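Putative polysaccharide biosynthesis protein with aminopeptidase-like domain (Clostridium acetobutylicum, PDB 3K9T) binds one zinc ion per subunit, probably acts in the biosynthesis of modified polysaccharides, and is not expected to have peptidase activity despite its low similarity to aminopeptidases. Local coordinates at residues 270-282 with 405-417. Sequence-based numbering, arbitrary orientation.
Sequences AEIDKIVEKVLMH and LLDIAYKSGMEFR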
ATOM      1  N   ALA A 270       8.190  11.182  -8.930  1.00 24.69           N
ATOM      2  CA  ALA A 270       9.387  12.016  -9.169  1.00 22.47           C
ATOM      3  C   ALA A 270       9.309  13.233  -8.260  1.00 23.70           C
ATOM      4  O   ALA A 270       8.260  13.518  -7.692  1.00 21.35           O
ATOM      5  CB  ALA A 270       9.477  12.473 -10.618  1.00 23.42           C
ATOM      6  N   GLU A 271      10.413  13.953  -8.121  1.00 25.24           N
ATOM      7  CA  GLU A 271      10.428  15.098  -7.233  1.00 26.79           C
ATOM      8  C   GLU A 271       9.318  16.109  -7.539  1.00 26.74           C
ATOM      9  O   GLU A 271       8.611  16.560  -6.604  1.00 27.55           O
ATOM     10  CB  GLU A 271      11.773  15.778  -7.217  1.00 26.96           C
ATOM     11  CG  GLU A 271      11.853  16.763  -6.066  1.00 36.65           C
ATOM     12  CD  GLU A 271      13.158  17.528  -6.001  1.00 40.27           C
ATOM     13  OE1 GLU A 271      14.158  17.038  -6.589  1.00 37.81           O
ATOM     14  OE2 GLU A 271      13.146  18.599  -5.322  1.00 34.97           O
ATOM     15  N   ILE A 272       9.121  16.408  -8.821  1.00 24.56           N
ATOM     16  CA  ILE A 272       8.074  17.357  -9.220  1.00 25.46           C
ATOM     17  C   ILE A 272       6.673  16.864  -8.798  1.00 23.22           C
ATOM     18  O   ILE A 272       5.869  17.646  -8.346  1.00 23.24           O
ATOM     19  CB  ILE A 272       8.148  17.724 -10.751  1.00 25.27           C
ATOM     20  CG1 ILE A 272       7.190  18.869 -11.093  1.00 28.66           C
ATOM     21  CG2 ILE A 272       7.869  16.510 -11.628  1.00 25.48           C
ATOM     22  CD1 ILE A 272       7.392  20.114 -10.262  1.00 31.86           C
ATOM     23  N   ASP A 273       6.396  15.567  -8.906  1.00 24.78           N
ATOM     24  CA  ASP A 273       5.086  15.001  -8.473  1.00 21.66           C
ATOM     25  C   ASP A 273       4.885  15.212  -6.996  1.00 22.42           C
ATOM     26  O   ASP A 273       3.799  15.637  -6.552  1.00 22.02           O
ATOM     27  CB  ASP A 273       5.016  13.487  -8.712  1.00 19.21           C
ATOM     28  CG  ASP A 273       5.110  13.108 -10.183  1.00 24.88           C
ATOM     29  OD1 ASP A 273       4.426  13.749 -11.019  1.00 21.64           O
ATOM     30  OD2 ASP A 273       5.878  12.166 -10.494  1.00 19.90           O
ATOM     31  N   LYS A 274       5.936  14.895  -6.234  1.00 23.46           N
ATOM     32  CA  LYS A 274       5.904  14.991  -4.782  1.00 24.77           C
ATOM     33  C   LYS A 274       5.747  16.445  -4.397  1.00 23.94           C
ATOM     34  O   LYS A 274       4.998  16.767  -3.470  1.00 25.40           O
ATOM     35  CB  LYS A 274       7.160  14.352  -4.165  1.00 28.18           C
ATOM     36  CG  LYS A 274       7.258  12.847  -4.417  1.00 30.82           C
ATOM     37  CD  LYS A 274       7.098  11.960  -3.224  1.00 45.72           C
ATOM     38  CE  LYS A 274       8.480  11.671  -2.571  1.00 58.45           C
ATOM     39  NZ  LYS A 274       8.511  10.344  -1.801  1.00 60.35           N
ATOM     40  N   ILE A 275       6.424  17.338  -5.120  1.00 23.30           N
ATOM     41  CA  ILE A 275       6.347  18.774  -4.783  1.00 22.74           C
ATOM     42  C   ILE A 275       4.938  19.295  -5.098  1.00 23.14           C
ATOM     43  O   ILE A 275       4.274  19.888  -4.244  1.00 22.17           O
ATOM     44  CB  ILE A 275       7.384  19.623  -5.542  1.00 21.57           C
ATOM     45  CG1 ILE A 275       8.772  19.429  -4.948  1.00 24.01           C
ATOM     46  CG2 ILE A 275       7.005  21.112  -5.526  1.00  8.76           C
ATOM     47  CD1 ILE A 275       9.840  20.129  -5.772  1.00 26.38           C
ATOM     48  N   VAL A 276       4.477  19.082  -6.322  1.00 20.88           N
ATOM     49  CA  VAL A 276       3.144  19.593  -6.662  1.00 24.83           C
ATOM     50  C   VAL A 276       2.040  19.014  -5.743  1.00 23.98           C
ATOM     51  O   VAL A 276       1.162  19.746  -5.324  1.00 20.24           O
ATOM     52  CB  VAL A 276       2.777  19.399  -8.167  1.00 25.32           C
ATOM     53  CG1 VAL A 276       1.284  19.743  -8.394  1.00 10.27           C
ATOM     54  CG2 VAL A 276       3.722  20.267  -9.050  1.00 19.84           C
ATOM     55  N   GLU A 277       2.096  17.726  -5.404  1.00 24.37           N
ATOM     56  CA  GLU A 277       1.004  17.156  -4.583  1.00 26.32           C
ATOM     57  C   GLU A 277       1.061  17.701  -3.153  1.00 26.26           C
ATOM     58  O   GLU A 277       0.033  17.903  -2.548  1.00 26.07           O
ATOM     59  CB  GLU A 277       1.001  15.634  -4.624  1.00 25.91           C
ATOM     60  CG  GLU A 277       0.745  15.068  -6.042  1.00 32.36           C
ATOM     61  CD  GLU A 277       1.163  13.618  -6.161  1.00 35.65           C
ATOM     62  OE1 GLU A 277       0.900  12.859  -5.206  1.00 33.36           O
ATOM     63  OE2 GLU A 277       1.752  13.234  -7.197  1.00 24.24           O
ATOM     64  N   LYS A 278       2.264  18.011  -2.663  1.00 25.13           N
ATOM     65  CA  LYS A 278       2.440  18.586  -1.339  1.00 24.25           C
ATOM     66  C   LYS A 278       1.942  20.024  -1.271  1.00 23.92           C
ATOM     67  O   LYS A 278       1.388  20.438  -0.241  1.00 22.65           O
ATOM     68  CB  LYS A 278       3.916  18.508  -0.899  1.00 26.84           C
ATOM     69  CG  LYS A 278       4.170  18.784   0.601  1.00 25.85           C
ATOM     70  CD  LYS A 278       3.350  17.851   1.509  1.00 28.08           C
ATOM     71  CE  LYS A 278       3.834  17.939   2.942  1.00 26.21           C
ATOM     72  NZ  LYS A 278       2.826  17.503   3.931  1.00 23.95           N
ATOM     73  N   VAL A 279       2.130  20.791  -2.351  1.00 24.15           N
ATOM     74  CA  VAL A 279       1.573  22.148  -2.420  1.00 22.17           C
ATOM     75  C   VAL A 279       0.028  22.076  -2.422  1.00 25.53           C
ATOM     76  O   VAL A 279      -0.647  22.761  -1.617  1.00 26.79           O
ATOM     77  CB  VAL A 279       2.113  22.949  -3.625  1.00 24.75           C
ATOM     78  CG1 VAL A 279       1.356  24.247  -3.775  1.00 10.50           C
ATOM     79  CG2 VAL A 279       3.680  23.207  -3.513  1.00 17.86           C
ATOM     80  N   LEU A 280      -0.537  21.211  -3.263  1.00 26.19           N
ATOM     81  CA  LEU A 280      -2.012  21.064  -3.342  1.00 27.10           C
ATOM     82  C   LEU A 280      -2.633  20.632  -2.018  1.00 27.64           C
ATOM     83  O   LEU A 280      -3.679  21.173  -1.561  1.00 26.50           O
ATOM     84  CB  LEU A 280      -2.405  20.074  -4.449  1.00 26.30           C
ATOM     85  CG  LEU A 280      -2.076  20.551  -5.887  1.00 25.97           C
ATOM     86  CD1 LEU A 280      -2.239  19.395  -6.864  1.00 20.30           C
ATOM     87  CD2 LEU A 280      -2.937  21.784  -6.312  1.00 19.25           C
HETATM   88  N   MSE A 281      -1.972  19.666  -1.389  1.00 27.40           N
HETATM   89  CA  MSE A 281      -2.442  19.085  -0.133  1.00 27.11           C
HETATM   90  C   MSE A 281      -2.731  20.163   0.948  1.00 27.73           C
HETATM   91  O   MSE A 281      -3.690  20.066   1.739  1.00 24.83           O
HETATM   92  CB  MSE A 281      -1.382  18.105   0.342  1.00 27.03           C
HETATM   93  CG  MSE A 281      -1.696  17.433   1.642  1.00 35.81           C
HETATM   94 SE   MSE A 281      -0.310  16.130   2.081  0.75 25.38          SE
HETATM   95  CE  MSE A 281      -0.117  15.202   0.334  1.00 18.26           C
ATOM     96  N   HIS A 282      -1.898  21.190   0.975  1.00 25.82           N
ATOM     97  CA  HIS A 282      -1.978  22.183   2.024  1.00 26.39           C
ATOM     98  C   HIS A 282      -2.493  23.514   1.541  1.00 26.87           C
ATOM     99  O   HIS A 282      -2.547  24.446   2.291  1.00 26.74           O
ATOM    100  CB  HIS A 282      -0.610  22.354   2.672  1.00 23.37           C
ATOM    101  CG  HIS A 282      -0.182  21.161   3.453  1.00 27.24           C
ATOM    102  ND1 HIS A 282      -0.640  20.915   4.727  1.00 24.88           N
ATOM    103  CD2 HIS A 282       0.647  20.133   3.140  1.00 31.39           C
ATOM    104  CE1 HIS A 282      -0.100  19.794   5.173  1.00 33.05           C
ATOM    105  NE2 HIS A 282       0.685  19.299   4.228  1.00 31.37           N
ATOM    106  N   LEU A 405      13.872  18.548   2.889  1.00 23.95           N
ATOM    107  CA  LEU A 405      12.795  19.208   3.612  1.00 15.62           C
ATOM    108  C   LEU A 405      11.407  18.693   3.164  1.00 21.09           C
ATOM    109  O   LEU A 405      10.468  18.637   3.970  1.00 27.28           O
ATOM    110  CB  LEU A 405      12.875  20.734   3.424  1.00 18.90           C
ATOM    111  CG  LEU A 405      14.083  21.478   3.966  1.00 19.29           C
ATOM    112  CD1 LEU A 405      13.816  22.962   3.878  1.00  9.98           C
ATOM    113  CD2 LEU A 405      14.351  21.082   5.411  1.00 18.08           C
ATOM    114  N   LEU A 406      11.295  18.320   1.888  1.00 29.53           N
ATOM    115  CA  LEU A 406      10.060  17.782   1.324  1.00 31.63           C
ATOM    116  C   LEU A 406       9.791  16.425   1.977  1.00 21.85           C
ATOM    117  O   LEU A 406       8.640  16.084   2.312  1.00 28.66           O
ATOM    118  CB  LEU A 406      10.163  17.660  -0.206  1.00 22.17           C
ATOM    119  CG  LEU A 406       8.892  17.334  -1.002  1.00 20.56           C
ATOM    120  CD1 LEU A 406       7.835  18.363  -0.769  1.00 20.07           C
ATOM    121  CD2 LEU A 406       9.182  17.118  -2.524  1.00 11.83           C
ATOM    122  N   ASP A 407      10.863  15.679   2.201  1.00 15.51           N
ATOM    123  CA  ASP A 407      10.750  14.389   2.894  1.00 22.45           C
ATOM    124  C   ASP A 407      10.199  14.562   4.297  1.00 17.27           C
ATOM    125  O   ASP A 407       9.339  13.797   4.751  1.00 28.68           O
ATOM    126  CB  ASP A 407      12.108  13.686   2.967  1.00 26.91           C
ATOM    127  CG  ASP A 407      12.580  13.144   1.611  1.00 26.23           C
ATOM    128  OD1 ASP A 407      11.754  12.898   0.689  1.00 35.55           O
ATOM    129  OD2 ASP A 407      13.805  12.941   1.486  1.00 28.48           O
ATOM    130  N   ILE A 408      10.685  15.591   4.972  1.00 24.39           N
ATOM    131  CA  ILE A 408      10.316  15.852   6.351  1.00 21.14           C
ATOM    132  C   ILE A 408       8.867  16.369   6.351  1.00 28.64           C
ATOM    133  O   ILE A 408       8.037  15.939   7.171  1.00 20.99           O
ATOM    134  CB  ILE A 408      11.365  16.805   7.022  1.00 13.79           C
ATOM    135  CG1 ILE A 408      12.763  16.155   7.021  1.00 23.54           C
ATOM    136  CG2 ILE A 408      10.995  17.163   8.454  1.00 21.74           C
ATOM    137  CD1 ILE A 408      13.911  17.154   7.232  1.00 12.02           C
ATOM    138  N   ALA A 409       8.541  17.235   5.397  1.00 19.89           N
ATOM    139  CA  ALA A 409       7.188  17.765   5.313  1.00 24.79           C
ATOM    140  C   ALA A 409       6.221  16.610   5.105  1.00 33.31           C
ATOM    141  O   ALA A 409       5.181  16.547   5.755  1.00 11.95           O
ATOM    142  CB  ALA A 409       7.064  18.771   4.207  1.00 17.16           C
ATOM    143  N   TYR A 410       6.565  15.692   4.208  1.00 15.98           N
ATOM    144  CA  TYR A 410       5.715  14.513   3.975  1.00 24.21           C
ATOM    145  C   TYR A 410       5.578  13.634   5.211  1.00 18.61           C
ATOM    146  O   TYR A 410       4.457  13.388   5.639  1.00 23.05           O
ATOM    147  CB  TYR A 410       6.180  13.658   2.794  1.00 16.73           C
ATOM    148  CG  TYR A 410       5.467  13.993   1.499  1.00 20.65           C
ATOM    149  CD1 TYR A 410       4.224  13.457   1.201  1.00 24.96           C
ATOM    150  CD2 TYR A 410       6.046  14.834   0.568  1.00 16.01           C
ATOM    151  CE1 TYR A 410       3.569  13.778   0.003  1.00 28.39           C
ATOM    152  CE2 TYR A 410       5.427  15.136  -0.617  1.00 21.24           C
ATOM    153  CZ  TYR A 410       4.186  14.635  -0.897  1.00 25.08           C
ATOM    154  OH  TYR A 410       3.603  14.975  -2.104  1.00 22.88           O
ATOM    155  N   LYS A 411       6.691  13.175   5.790  1.00 25.61           N
ATOM    156  CA  LYS A 411       6.637  12.305   7.002  1.00 13.26           C
ATOM    157  C   LYS A 411       5.906  12.986   8.179  1.00 20.68           C
ATOM    158  O   LYS A 411       5.111  12.358   8.861  1.00 25.90           O
ATOM    159  CB  LYS A 411       8.037  11.840   7.431  1.00 34.38           C
ATOM    160  CG  LYS A 411       8.057  10.864   8.607  1.00 26.71           C
ATOM    161  CD  LYS A 411       8.237   9.400   8.184  1.00 54.66           C
ATOM    162  CE  LYS A 411       9.668   8.932   8.411  1.00 62.66           C
ATOM    163  NZ  LYS A 411       9.928   7.590   7.830  1.00 86.37           N
ATOM    164  N   SER A 412       6.169  14.266   8.399  1.00 22.48           N
ATOM    165  CA  SER A 412       5.516  15.010   9.481  1.00 14.06           C
ATOM    166  C   SER A 412       4.043  15.328   9.198  1.00 21.27           C
ATOM    167  O   SER A 412       3.290  15.715  10.091  1.00 21.89           O
ATOM    168  CB  SER A 412       6.274  16.344   9.747  1.00 20.56           C
ATOM    169  OG  SER A 412       6.103  17.314   8.711  1.00 28.89           O
ATOM    170  N   GLY A 413       3.629  15.241   7.945  1.00 23.52           N
ATOM    171  CA  GLY A 413       2.292  15.678   7.601  1.00 23.79           C
ATOM    172  C   GLY A 413       2.146  17.185   7.670  1.00 17.78           C
ATOM    173  O   GLY A 413       1.027  17.720   7.603  1.00 29.53           O
HETATM  174  N   MSE A 414       3.259  17.896   7.784  1.00 27.56           N
HETATM  175  CA  MSE A 414       3.166  19.337   7.918  1.00 33.57           C
HETATM  176  C   MSE A 414       3.366  19.997   6.567  1.00 27.15           C
HETATM  177  O   MSE A 414       3.946  19.428   5.643  1.00 27.15           O
HETATM  178  CB  MSE A 414       4.163  19.884   8.951  1.00 27.53           C
HETATM  179  CG  MSE A 414       3.984  19.358  10.367  1.00 31.26           C
HETATM  180 SE   MSE A 414       5.371  20.059  11.485  0.75 13.03          SE
HETATM  181  CE  MSE A 414       4.699  19.726  13.235  1.00 14.19           C
ATOM    182  N   GLU A 415       2.856  21.211   6.483  1.00 22.26           N
ATOM    183  CA  GLU A 415       3.026  22.056   5.341  1.00 30.48           C
ATOM    184  C   GLU A 415       4.510  22.416   5.091  1.00 26.51           C
ATOM    185  O   GLU A 415       5.295  22.612   6.014  1.00 25.46           O
ATOM    186  CB  GLU A 415       2.187  23.304   5.559  1.00 26.31           C
ATOM    187  CG  GLU A 415       1.916  24.059   4.306  1.00 45.59           C
ATOM    188  CD  GLU A 415       2.740  25.266   4.222  1.00 69.17           C
ATOM    189  OE1 GLU A 415       2.683  26.018   5.216  1.00 51.58           O
ATOM    190  OE2 GLU A 415       3.410  25.458   3.179  1.00 31.26           O
ATOM    191  N   PHE A 416       4.871  22.523   3.823  1.00 28.22           N
ATOM    192  CA  PHE A 416       6.254  22.698   3.449  1.00 21.94           C
ATOM    193  C   PHE A 416       6.887  23.958   4.034  1.00 20.33           C
ATOM    194  O   PHE A 416       7.965  23.885   4.606  1.00 28.08           O
ATOM    195  CB  PHE A 416       6.428  22.666   1.925  1.00 22.96           C
ATOM    196  CG  PHE A 416       7.883  22.846   1.487  1.00 32.82           C
ATOM    197  CD1 PHE A 416       8.753  21.786   1.453  1.00 18.63           C
ATOM    198  CD2 PHE A 416       8.373  24.095   1.162  1.00 18.38           C
ATOM    199  CE1 PHE A 416      10.064  21.971   1.080  1.00 26.85           C
ATOM    200  CE2 PHE A 416       9.682  24.289   0.800  1.00 40.95           C
ATOM    201  CZ  PHE A 416      10.530  23.240   0.766  1.00 19.89           C
ATOM    202  N   ARG A 417       6.244  25.113   3.910  1.00 19.28           N
ATOM    203  CA  ARG A 417       6.839  26.323   4.474  1.00 30.91           C
ATOM    204  C   ARG A 417       7.113  26.247   5.974  1.00 14.78           C
ATOM    205  O   ARG A 417       8.053  26.842   6.457  1.00 23.02           O
ATOM    206  CB  ARG A 417       6.007  27.540   4.161  1.00 21.96           C
ATOM    207  CG  ARG A 417       6.011  27.898   2.695  1.00 23.99           C
ATOM    208  CD  ARG A 417       5.905  29.370   2.524  1.00 29.75           C
ATOM    209  NE  ARG A 417       5.722  29.756   1.133  1.00 29.87           N
ATOM    210  CZ  ARG A 417       6.119  30.920   0.621  1.00 23.70           C
ATOM    211  NH1 ARG A 417       6.760  31.818   1.379  1.00 40.50           N
ATOM    212  NH2 ARG A 417       5.881  31.184  -0.660  1.00 37.88           N
TER
HETATM  213  O   HOH W   1       8.789  11.214   0.603  1.00 50.40           O
HETATM  214  O   HOH W   2       2.473  12.618  -3.041  1.00 40.87           O
HETATM  215  O   HOH W   3       2.930  22.015   1.532  1.00 23.30           O
HETATM  216  O   HOH W   4       2.609  14.562   4.397  1.00 30.05           O
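Lys278 CG stands anti to the backbone N (chi1 -166°) and the chain then bends at chi2 (56°), which lays it antiparallel to Tyr410 across one ring face, CD 4.0 Å from the ring centroid. Beyond the ring, Lys278 NZ reaches the C-terminal end of helix 405-412, where Ala409 O (3.1 Å) and Met414 O (2.8 Å) are both approached from above their carbonyl planes. NZ also lies near the ring plane of His282, bonded to NE2, and meets a water that donates to Tyr410 O. These four acceptors outnumber its three protons, and at least one must be shared or partly served; this ammonium ties the segments together. The Tyr410 ring, a knob among Lys274, Glu277, Lys278 and Met281, points its hydroxyl at helix 271-282: OH donates to Lys274 O at 2.7 Å, in the carbonyl plane and on a lone pair, although that oxygen already accepts from Lys278 N. A water links OH to Glu277 OE1, while Arg264 pairs with OE2. One turn earlier, Leu406 fits among Glu271, Lys274, Ile275 and Lys278, its CD2 3.4 Å from Ile275 CG1. At the His282 end of 270-282, Glu415 lies over one imidazole face, CB 4.0 Å from the centroid, and its carboxylate caps the next helix through Arg417 N. The axes of helices 271-282 and 405-412 cross at 48°, 10.9 Å apart at closest approach, joining the aminopeptidase-like region to the permutated winged helix-turn-helix. Behind helix 271-282 lie strand 260-263, touched by Ile272, Val276 and Leu280, and helix 336-355, touched by Ile275 and Val279; helix 389-398 backs helix 405-412 at Ile408 and Ser412.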